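Local coordinates for protein D-aminopeptidase (Burkholderia sp. LK4, PDB 5TZB) that probably cleaves N-terminal beta-amino acid or D-amino acid residues from short peptides and amides, as a beta-aminopeptidase of the Ntn-hydrolase type, at residues Y149-W157 with V359-E367. Numbering follows the deposited sequence.
Sequences YDGLLNDIW and VESRGARVE
With its CG turned away from the carbonyl carbon (chi1 -63°) and the rest of the side chain extended, Leu153 sends both methyls over the hairpin 359-366, while the bend of Arg362 at chi3 (67°) turns its guanidinium toward the carbonyl oxygens of Gly151 and Leu152. Leu153 CD1 sits over two valines paired across the hairpin, 3.7 Å from Val359 CG1 and 3.8 Å from Val366 CG1, and its side chain crosses that of Val366 at about a right angle. Leu153 CD2 rests against the ends of the turn, 3.9 Å from Ser361 CB and next to the carbonyl oxygens of Ser361 and Ala364. Beside it, Leu152 CG packs on Ala364 CB at 3.8 Å. Strands 359-361 and 364-366 form an antiparallel hairpin, closed by a type I' turn from Ser361 to Ala364 that places Arg362 at its tip; the loop it meets follows strand 144-148 of the five-stranded sheet. At the polar border, Ser361 OG donates to Leu153 O at 2.7 Å, lying in the plane of that carbonyl. Arg362 NH1 donates to Leu152 O at 3.1 Å, reaching it from above the carbonyl plane in a rather bent bond (138°), although the oxygen lies close to the guanidinium plane. A water also donates to Leu152 O and to Arg362 O, bridging loop and turn. Asp155 CA and Asn154 O cover one guanidinium face, and Arg362 NH2 forms a salt bridge with Asp60. Within the loop, Asn154 ND2 donates to Asp150 OD1 at 3.0 Å, and Asn154 OD1 accepts from the backbone N of Arg64 on strand 63-71.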
loop_
_atom_site.group_PDB
_atom_site.type_symbol
_atom_site.label_atom_id
_atom_site.label_comp_id
_atom_site.label_asym_id
_atom_site.label_seq_id
_atom_site.Cartn_x
_atom_site.Cartn_y
_atom_site.Cartn_z
ATOM N N TYR C 149 -23.118 5.580 -6.646
ATOM C CA TYR C 149 -24.087 6.565 -6.153
ATOM C C TYR C 149 -25.218 6.880 -7.155
ATOM O O TYR C 149 -24.979 7.517 -8.182
ATOM C CB TYR C 149 -23.318 7.836 -5.772
ATOM C CG TYR C 149 -24.153 9.025 -5.370
ATOM C CD1 TYR C 149 -24.654 9.153 -4.081
ATOM C CD2 TYR C 149 -24.413 10.048 -6.282
ATOM C CE1 TYR C 149 -25.424 10.266 -3.713
ATOM C CE2 TYR C 149 -25.173 11.158 -5.927
ATOM C CZ TYR C 149 -25.673 11.264 -4.641
ATOM O OH TYR C 149 -26.430 12.370 -4.303
ATOM N N ASP C 150 -26.444 6.451 -6.845
ATOM C CA ASP C 150 -27.595 6.709 -7.713
ATOM C C ASP C 150 -28.471 7.858 -7.200
ATOM O O ASP C 150 -29.678 7.843 -7.378
ATOM C CB ASP C 150 -28.467 5.447 -7.880
ATOM C CG ASP C 150 -28.885 4.805 -6.545
ATOM O OD1 ASP C 150 -28.868 5.472 -5.494
ATOM O OD2 ASP C 150 -29.272 3.618 -6.554
ATOM N N GLY C 151 -27.848 8.847 -6.567
ATOM C CA GLY C 151 -28.561 9.946 -5.930
ATOM C C GLY C 151 -29.424 10.817 -6.825
ATOM O O GLY C 151 -30.342 11.476 -6.348
ATOM N N LEU C 152 -29.150 10.814 -8.125
ATOM C CA LEU C 152 -29.912 11.645 -9.054
ATOM C C LEU C 152 -31.278 11.043 -9.392
ATOM O O LEU C 152 -32.309 11.719 -9.280
ATOM C CB LEU C 152 -29.111 11.880 -10.335
ATOM C CG LEU C 152 -29.624 13.025 -11.217
ATOM C CD1 LEU C 152 -29.527 14.380 -10.509
ATOM C CD2 LEU C 152 -28.849 13.049 -12.522
ATOM N N LEU C 153 -31.281 9.775 -9.792
ATOM C CA LEU C 153 -32.498 9.087 -10.203
ATOM C C LEU C 153 -33.189 8.359 -9.063
ATOM O O LEU C 153 -34.373 8.062 -9.152
ATOM C CB LEU C 153 -32.194 8.097 -11.340
ATOM C CG LEU C 153 -31.685 8.694 -12.652
ATOM C CD1 LEU C 153 -31.281 7.603 -13.637
ATOM C CD2 LEU C 153 -32.790 9.572 -13.252
ATOM N N ASN C 154 -32.445 8.076 -7.995
ATOM C CA ASN C 154 -32.961 7.305 -6.863
ATOM C C ASN C 154 -33.035 8.145 -5.595
ATOM O O ASN C 154 -32.201 9.030 -5.381
ATOM C CB ASN C 154 -32.072 6.080 -6.601
ATOM C CG ASN C 154 -32.551 5.242 -5.427
ATOM O OD1 ASN C 154 -33.706 4.811 -5.389
ATOM N ND2 ASN C 154 -31.674 5.038 -4.445
ATOM N N ASP C 155 -34.019 7.850 -4.753
ATOM C CA ASP C 155 -34.133 8.459 -3.433
ATOM C C ASP C 155 -33.109 7.802 -2.505
ATOM O O ASP C 155 -33.443 6.946 -1.686
ATOM C CB ASP C 155 -35.563 8.294 -2.904
ATOM C CG ASP C 155 -35.752 8.869 -1.507
ATOM O OD1 ASP C 155 -35.003 9.793 -1.122
ATOM O OD2 ASP C 155 -36.666 8.398 -0.801
ATOM N N ILE C 156 -31.855 8.214 -2.634
ATOM C CA ILE C 156 -30.771 7.485 -1.994
ATOM C C ILE C 156 -30.762 7.694 -0.478
ATOM O O ILE C 156 -30.246 6.851 0.261
ATOM C CB ILE C 156 -29.392 7.868 -2.592
ATOM C CG1 ILE C 156 -28.353 6.789 -2.260
ATOM C CG2 ILE C 156 -28.947 9.273 -2.132
ATOM C CD1 ILE C 156 -26.988 6.982 -2.918
ATOM N N TRP C 157 -31.341 8.803 -0.019
ATOM C CA TRP C 157 -31.450 9.065 1.414
ATOM C C TRP C 157 -32.574 8.247 2.033
ATOM O O TRP C 157 -32.630 8.072 3.247
ATOM C CB TRP C 157 -31.667 10.556 1.671
ATOM C CG TRP C 157 -30.421 11.365 1.505
ATOM C CD1 TRP C 157 -30.107 12.185 0.453
ATOM C CD2 TRP C 157 -29.312 11.439 2.418
ATOM N NE1 TRP C 157 -28.867 12.758 0.654
ATOM C CE2 TRP C 157 -28.358 12.313 1.846
ATOM C CE3 TRP C 157 -29.033 10.846 3.655
ATOM C CZ2 TRP C 157 -27.153 12.620 2.479
ATOM C CZ3 TRP C 157 -27.837 11.143 4.275
ATOM C CH2 TRP C 157 -26.907 12.025 3.687
ATOM N N VAL C 359 -34.420 6.845 -18.870
ATOM C CA VAL C 359 -34.977 6.900 -17.529
ATOM C C VAL C 359 -35.265 8.346 -17.143
ATOM O O VAL C 359 -34.406 9.223 -17.292
ATOM C CB VAL C 359 -34.040 6.279 -16.480
ATOM C CG1 VAL C 359 -34.532 6.600 -15.095
ATOM C CG2 VAL C 359 -33.910 4.779 -16.669
ATOM N N GLU C 360 -36.493 8.576 -16.674
ATOM C CA GLU C 360 -36.921 9.852 -16.104
ATOM C C GLU C 360 -37.336 9.625 -14.652
ATOM O O GLU C 360 -38.213 8.810 -14.372
ATOM C CB GLU C 360 -38.086 10.447 -16.910
ATOM N N SER C 361 -36.721 10.340 -13.722
ATOM C CA SER C 361 -37.008 10.086 -12.315
ATOM C C SER C 361 -36.565 11.255 -11.447
ATOM O O SER C 361 -35.466 11.783 -11.622
ATOM C CB SER C 361 -36.325 8.789 -11.866
ATOM O OG SER C 361 -36.695 8.438 -10.550
ATOM N N ARG C 362 -37.433 11.655 -10.519
ATOM C CA ARG C 362 -37.132 12.728 -9.567
ATOM C C ARG C 362 -36.705 14.000 -10.298
ATOM O O ARG C 362 -35.825 14.729 -9.839
ATOM C CB ARG C 362 -36.045 12.274 -8.568
ATOM C CG ARG C 362 -36.402 10.987 -7.843
ATOM C CD ARG C 362 -35.359 10.542 -6.821
ATOM N NE ARG C 362 -35.235 11.439 -5.678
ATOM C CZ ARG C 362 -34.214 12.265 -5.480
ATOM N NH1 ARG C 362 -33.218 12.322 -6.356
ATOM N NH2 ARG C 362 -34.194 13.041 -4.403
ATOM N N GLY C 363 -37.310 14.246 -11.456
ATOM C CA GLY C 363 -37.051 15.470 -12.191
ATOM C C GLY C 363 -35.810 15.439 -13.060
ATOM O O GLY C 363 -35.403 16.463 -13.611
ATOM N N ALA C 364 -35.194 14.271 -13.179
ATOM C CA ALA C 364 -34.001 14.138 -14.000
ATOM C C ALA C 364 -34.257 13.131 -15.118
ATOM O O ALA C 364 -34.981 12.146 -14.934
ATOM C CB ALA C 364 -32.805 13.720 -13.148
ATOM N N ARG C 365 -33.683 13.395 -16.285
ATOM C CA ARG C 365 -33.836 12.498 -17.421
ATOM C C ARG C 365 -32.475 12.093 -17.960
ATOM O O ARG C 365 -31.593 12.935 -18.159
ATOM C CB ARG C 365 -34.669 13.155 -18.530
ATOM N N VAL C 366 -32.300 10.799 -18.179
ATOM C CA VAL C 366 -31.083 10.329 -18.806
ATOM C C VAL C 366 -31.498 9.460 -19.998
ATOM O O VAL C 366 -32.494 8.728 -19.942
ATOM C CB VAL C 366 -30.176 9.556 -17.810
ATOM C CG1 VAL C 366 -30.809 8.235 -17.389
ATOM C CG2 VAL C 366 -28.795 9.315 -18.403
ATOM N N GLU C 367 -30.763 9.587 -21.096
ATOM C CA GLU C 367 -31.038 8.801 -22.291
ATOM C C GLU C 367 -30.133 7.584 -22.326
ATOM O O GLU C 367 -28.980 7.649 -21.891
ATOM C CB GLU C 367 -30.823 9.627 -23.560
ATOM C CG GLU C 367 -31.873 10.686 -23.805
ATOM C CD GLU C 367 -31.686 11.395 -25.139
ATOM O OE1 GLU C 367 -31.292 10.729 -26.121
ATOM O OE2 GLU C 367 -31.962 12.614 -25.209
HETATM O O HOH W 1 -32.914 14.388 -9.121
#